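CGAS/DncV-like nucleotidyltransferase in E. coli homolog (Rhodothermus marinus SG0.5JP17-172, PDB 6E0K) synthesises the second messenger 3',3'-cUAMP from ATP and UTP, using magnesium, as the signalling enzyme of a CBASS antiphage defence system. Local coordinates at residues E25-A30 and L126-V131; Y49-N54 and F214-L219. One frame throughout, in Å; residues are numbered along the deposited sequence.

Interaction 1. Residues E25-A30 and L126-V131; sequences ESIRAA and LPADVV
Between residues 25-30 and 126-131 the contact is made by Ile27, whose CD1 methyl meets Ala128 and Val130. Strand 127-138 is entered through Leu126, whose backbone N is bound by the hydroxyl of Thr23, one turn before Ile27 on helix 18-32. Pro127 then brings the chain into the sheet, pairing through its backbone with Val61. At Ala128 the backbones come nearest, CA lying 8.3 Å from CA of Ile27, and the small CB projects toward the helix to meet Ile27 CD1 at 4.1 Å. The setting is the sheet of the nucleotidyltransferase fold, in which one strand can present a metal ligand on one face and an apolar patch to a covering helix on the other. Asp129 supplies the ligand: its side chain, a magnesium-binding carboxylate, is directed away from the helix, and its OD1 is held by a salt bridge to Lys120 and a hydrogen bond from Thr118. Val130 returns to the apolar face. Its CG1 is anti to the backbone N (chi1 -180°), which leaves CG2 on the side of Ile27, 4.4 Å from CD1, and 4.1 Å from the CB of Ala128. Ile27 meets this pair with its longer branch, CG1 standing beside its own backbone N (chi1 -61°). Val63 and Val121 on the flanking strands and Tyr107 of helix 92-107 also touch Ile27, extending the buried hydrocarbon packing beyond the two segments.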
loop_
_atom_site.group_PDB
_atom_site.type_symbol
_atom_site.label_atom_id
_atom_site.label_comp_id
_atom_site.label_asym_id
_atom_site.label_seq_id
_atom_site.Cartn_x
_atom_site.Cartn_y
_atom_site.Cartn_z
ATOM N N GLU A 25 -14.374 5.471 9.762
ATOM C CA GLU A 25 -15.284 6.480 10.293
ATOM C C GLU A 25 -15.163 6.584 11.804
ATOM O O GLU A 25 -15.282 7.677 12.360
ATOM C CB GLU A 25 -16.722 6.147 9.889
ATOM C CG GLU A 25 -16.938 6.182 8.376
ATOM C CD GLU A 25 -18.322 5.709 7.951
ATOM O OE1 GLU A 25 -19.158 5.408 8.830
ATOM O OE2 GLU A 25 -18.572 5.644 6.726
ATOM N N SER A 26 -14.882 5.465 12.476
ATOM C CA SER A 26 -14.679 5.499 13.925
ATOM C C SER A 26 -13.445 6.313 14.310
ATOM O O SER A 26 -13.515 7.167 15.203
ATOM C CB SER A 26 -14.568 4.070 14.462
ATOM O OG SER A 26 -14.398 4.069 15.871
ATOM N N ILE A 27 -12.296 6.041 13.677
ATOM C CA ILE A 27 -11.096 6.836 13.952
ATOM C C ILE A 27 -11.364 8.313 13.689
ATOM O O ILE A 27 -10.974 9.185 14.481
ATOM C CB ILE A 27 -9.911 6.329 13.114
ATOM C CG1 ILE A 27 -9.588 4.859 13.449
ATOM C CG2 ILE A 27 -8.698 7.241 13.318
ATOM C CD1 ILE A 27 -9.037 4.659 14.847
ATOM N N ARG A 28 -12.028 8.617 12.569
ATOM C CA ARG A 28 -12.337 10.009 12.251
ATOM C C ARG A 28 -13.190 10.638 13.339
ATOM O O ARG A 28 -12.958 11.783 13.745
ATOM C CB ARG A 28 -13.053 10.072 10.899
ATOM C CG ARG A 28 -13.496 11.457 10.480
ATOM C CD ARG A 28 -14.145 11.377 9.102
ATOM N NE ARG A 28 -13.137 11.285 8.046
ATOM C CZ ARG A 28 -13.354 10.756 6.847
ATOM N NH1 ARG A 28 -14.548 10.257 6.547
ATOM N NH2 ARG A 28 -12.376 10.722 5.949
ATOM N N ALA A 29 -14.186 9.901 13.832
ATOM C CA ALA A 29 -15.052 10.443 14.866
ATOM C C ALA A 29 -14.291 10.679 16.166
ATOM O O ALA A 29 -14.556 11.652 16.880
ATOM C CB ALA A 29 -16.233 9.491 15.086
ATOM N N ALA A 30 -13.342 9.796 16.492
ATOM C CA ALA A 30 -12.513 10.000 17.676
ATOM C C ALA A 30 -11.732 11.306 17.568
ATOM O O ALA A 30 -11.667 12.095 18.519
ATOM C CB ALA A 30 -11.563 8.812 17.855
ATOM N N LEU A 126 -13.007 -3.146 13.255
ATOM C CA LEU A 126 -11.751 -3.863 13.098
ATOM C C LEU A 126 -10.607 -3.152 13.805
ATOM O O LEU A 126 -10.694 -1.962 14.123
ATOM C CB LEU A 126 -11.391 -4.013 11.610
ATOM C CG LEU A 126 -12.254 -5.049 10.899
ATOM C CD1 LEU A 126 -12.180 -4.828 9.405
ATOM C CD2 LEU A 126 -11.805 -6.457 11.257
ATOM N N PRO A 127 -9.506 -3.853 14.052
ATOM C CA PRO A 127 -8.309 -3.172 14.535
ATOM C C PRO A 127 -7.768 -2.253 13.456
ATOM O O PRO A 127 -7.830 -2.556 12.260
ATOM C CB PRO A 127 -7.332 -4.319 14.832
ATOM C CG PRO A 127 -8.178 -5.557 14.876
ATOM C CD PRO A 127 -9.292 -5.301 13.907
ATOM N N ALA A 128 -7.251 -1.110 13.891
ATOM C CA ALA A 128 -6.699 -0.109 13.004
ATOM C C ALA A 128 -5.207 0.029 13.268
ATOM O O ALA A 128 -4.760 0.041 14.420
ATOM C CB ALA A 128 -7.401 1.238 13.192
ATOM N N ASP A 129 -4.441 0.095 12.195
ATOM C CA ASP A 129 -3.018 0.394 12.261
ATOM C C ASP A 129 -2.872 1.820 11.751
ATOM O O ASP A 129 -3.056 2.073 10.556
ATOM C CB ASP A 129 -2.222 -0.596 11.415
ATOM C CG ASP A 129 -0.746 -0.549 11.702
ATOM O OD1 ASP A 129 -0.370 -0.592 12.893
ATOM O OD2 ASP A 129 0.039 -0.479 10.732
ATOM N N VAL A 130 -2.592 2.752 12.660
ATOM C CA VAL A 130 -2.708 4.183 12.383
ATOM C C VAL A 130 -1.319 4.762 12.168
ATOM O O VAL A 130 -0.489 4.753 13.082
ATOM C CB VAL A 130 -3.433 4.917 13.522
ATOM C CG1 VAL A 130 -3.546 6.394 13.205
ATOM C CG2 VAL A 130 -4.832 4.330 13.743
ATOM N N VAL A 131 -1.068 5.274 10.963
ATOM C CA VAL A 131 0.176 5.980 10.666
ATOM C C VAL A 131 -0.049 7.463 10.935
ATOM O O VAL A 131 -0.885 8.104 10.289
ATOM C CB VAL A 131 0.620 5.744 9.217
ATOM C CG1 VAL A 131 1.827 6.625 8.904
ATOM C CG2 VAL A 131 0.976 4.288 8.995
#

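Interaction 2. Residues Y49-N54 and F214-L219; sequences YKNSTN and FLECLL
Thr53 gives its OG1 hydroxyl to OE2 of Glu216 in a hydrogen bond of 2.4 Å, a very short separation whose exact length is doubtful, although the pairing itself joins a loop to a helix deep in the protein. The two side chains approach from opposite directions. Glu216 extends beyond CG (chi2 -167°) to carry its carboxylate across, while OG1 of Thr53 lies between its own backbone N and carbonyl carbon (chi1 58°), facing the acid. Thr53 CG2 rests 3.5 Å from the same OE2. The other carboxylate oxygen, OE1, accepts from His171 NE2, and it also lies 4.2 Å from Asn51 CB. Both oxygens are thus engaged, which should limit rotation of the buried group. The amide of Asn51 turns back to its own chain, ND2 bonding to Gly47 O.

A second shell fixes the loop. Ser52, with positive phi, is the C-prime residue of a Schellman motif that ends helix 47-50: Thr53 N returns to Ser48 O, and Ser52 N to Tyr49 O. Helix 186-202 grips the loop's carbonyl oxygens with Lys187 at Asn51, Arg191 at Ser52 and Lys194 at Thr53, and its Ile190 touches both Thr53 and Glu216. The bonded pair bridges the end of helix 47-50 and helix 212-220, with helix 186-202 packed alongside both and helix 168-181 contributing His171.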
loop_
_atom_site.group_PDB
_atom_site.type_symbol
_atom_site.label_atom_id
_atom_site.label_comp_id
_atom_site.label_asym_id
_atom_site.label_seq_id
_atom_site.Cartn_x
_atom_site.Cartn_y
_atom_site.Cartn_z
ATOM N N TYR A 49 -7.712 -2.154 1.569
ATOM C CA TYR A 49 -9.115 -1.740 1.558
ATOM C C TYR A 49 -9.305 -0.481 0.717
ATOM O O TYR A 49 -10.249 -0.379 -0.076
ATOM C CB TYR A 49 -9.622 -1.494 2.979
ATOM C CG TYR A 49 -9.804 -2.712 3.833
ATOM C CD1 TYR A 49 -10.716 -3.708 3.500
ATOM C CD2 TYR A 49 -9.111 -2.840 5.028
ATOM C CE1 TYR A 49 -10.904 -4.810 4.334
ATOM C CE2 TYR A 49 -9.286 -3.938 5.840
ATOM C CZ TYR A 49 -10.192 -4.909 5.497
ATOM O OH TYR A 49 -10.356 -5.976 6.347
ATOM N N LYS A 50 -8.413 0.497 0.891
ATOM C CA LYS A 50 -8.504 1.726 0.118
ATOM C C LYS A 50 -8.411 1.441 -1.366
ATOM O O LYS A 50 -9.144 2.031 -2.174
ATOM C CB LYS A 50 -7.379 2.675 0.528
ATOM C CG LYS A 50 -7.286 3.926 -0.317
ATOM C CD LYS A 50 -8.492 4.815 -0.131
ATOM C CE LYS A 50 -8.323 6.125 -0.873
ATOM N NZ LYS A 50 -9.457 7.058 -0.644
ATOM N N ASN A 51 -7.521 0.534 -1.741
ATOM C CA ASN A 51 -7.225 0.292 -3.142
ATOM C C ASN A 51 -8.074 -0.811 -3.735
ATOM O O ASN A 51 -7.841 -1.205 -4.886
ATOM C CB ASN A 51 -5.738 -0.011 -3.314
ATOM C CG ASN A 51 -4.890 1.240 -3.157
ATOM O OD1 ASN A 51 -4.698 1.989 -4.111
ATOM N ND2 ASN A 51 -4.427 1.495 -1.940
ATOM N N SER A 52 -9.077 -1.279 -2.984
ATOM C CA SER A 52 -9.997 -2.327 -3.419
ATOM C C SER A 52 -9.269 -3.605 -3.790
ATOM O O SER A 52 -9.743 -4.363 -4.634
ATOM C CB SER A 52 -10.869 -1.872 -4.595
ATOM O OG SER A 52 -11.608 -0.723 -4.249
ATOM N N THR A 53 -8.133 -3.879 -3.159
ATOM C CA THR A 53 -7.413 -5.117 -3.419
ATOM C C THR A 53 -7.430 -6.059 -2.229
ATOM O O THR A 53 -6.688 -7.047 -2.228
ATOM C CB THR A 53 -5.966 -4.820 -3.823
ATOM O OG1 THR A 53 -5.334 -4.070 -2.782
ATOM C CG2 THR A 53 -5.931 -4.003 -5.099
ATOM N N ASN A 54 -8.288 -5.813 -1.238
ATOM C CA ASN A 54 -8.387 -6.721 -0.100
ATOM C C ASN A 54 -9.040 -8.043 -0.511
ATOM O O ASN A 54 -10.078 -8.058 -1.183
ATOM C CB ASN A 54 -9.184 -6.068 1.037
ATOM C CG ASN A 54 -10.574 -5.641 0.603
ATOM O OD1 ASN A 54 -10.726 -4.773 -0.266
ATOM N ND2 ASN A 54 -11.593 -6.235 1.213
ATOM N N PHE A 214 4.271 -5.069 -2.696
ATOM C CA PHE A 214 5.209 -5.332 -3.788
ATOM C C PHE A 214 4.508 -5.972 -4.978
ATOM O O PHE A 214 4.843 -5.692 -6.139
ATOM C CB PHE A 214 6.343 -6.236 -3.305
ATOM C CG PHE A 214 7.266 -5.597 -2.306
ATOM C CD1 PHE A 214 7.467 -4.228 -2.292
ATOM C CD2 PHE A 214 7.939 -6.385 -1.383
ATOM C CE1 PHE A 214 8.330 -3.650 -1.371
ATOM C CE2 PHE A 214 8.795 -5.821 -0.456
ATOM C CZ PHE A 214 8.992 -4.449 -0.453
ATOM N N LEU A 215 3.522 -6.834 -4.713
ATOM C CA LEU A 215 2.805 -7.482 -5.809
ATOM C C LEU A 215 1.978 -6.466 -6.587
ATOM O O LEU A 215 1.950 -6.507 -7.823
ATOM C CB LEU A 215 1.923 -8.611 -5.265
ATOM C CG LEU A 215 1.075 -9.349 -6.294
ATOM C CD1 LEU A 215 1.947 -9.946 -7.379
ATOM C CD2 LEU A 215 0.249 -10.417 -5.585
ATOM N N GLU A 216 1.316 -5.534 -5.885
ATOM C CA GLU A 216 0.590 -4.463 -6.571
ATOM C C GLU A 216 1.527 -3.643 -7.440
ATOM O O GLU A 216 1.223 -3.352 -8.604
ATOM C CB GLU A 216 -0.123 -3.552 -5.562
ATOM C CG GLU A 216 -1.295 -4.222 -4.881
ATOM C CD GLU A 216 -2.216 -3.264 -4.123
ATOM O OE1 GLU A 216 -2.172 -2.013 -4.308
ATOM O OE2 GLU A 216 -2.988 -3.788 -3.304
ATOM N N CYS A 217 2.683 -3.266 -6.889
ATOM C CA CYS A 217 3.644 -2.486 -7.661
ATOM C C CYS A 217 4.146 -3.263 -8.870
ATOM O O CYS A 217 4.322 -2.690 -9.951
ATOM C CB CYS A 217 4.820 -2.062 -6.774
ATOM S SG CYS A 217 4.392 -0.844 -5.499
ATOM N N LEU A 218 4.391 -4.568 -8.710
ATOM C CA LEU A 218 4.851 -5.375 -9.834
ATOM C C LEU A 218 3.824 -5.361 -10.957
ATOM O O LEU A 218 4.156 -5.117 -12.124
ATOM C CB LEU A 218 5.122 -6.809 -9.368
ATOM C CG LEU A 218 5.681 -7.758 -10.429
ATOM C CD1 LEU A 218 7.161 -7.442 -10.676
ATOM C CD2 LEU A 218 5.498 -9.217 -10.011
ATOM N N LEU A 219 2.555 -5.578 -10.606
ATOM C CA LEU A 219 1.502 -5.613 -11.616
ATOM C C LEU A 219 1.233 -4.240 -12.218
ATOM O O LEU A 219 0.818 -4.146 -13.386
ATOM C CB LEU A 219 0.227 -6.185 -10.987
ATOM C CG LEU A 219 0.394 -7.653 -10.576
ATOM C CD1 LEU A 219 -0.779 -8.122 -9.705
ATOM C CD2 LEU A 219 0.560 -8.576 -11.790
#

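In the fold
The two interactions lie about 21 Å apart, centre to centre, and approach the nucleotide site from different parts of the molecule. Interaction 1 belongs to the catalytic sheet: its strand carries Asp129, which binds magnesium with Asp60 and Asp62, and the Val130 side chain lies about 4 Å from that of UTP-binding Leu119. In interaction 2, residues 49-54 follow directly on the ATP-binding residues Gly47 and Ser48, and the Thr53 side chain approaches that of ATP-binding Lys194 to about 3 Å. Packing of Leu126 CD1 against Tyr49 OH, at 3.7 Å, joins them. Their segments alternate along the chain, interlacing the sheet with the helices that help bind ATP.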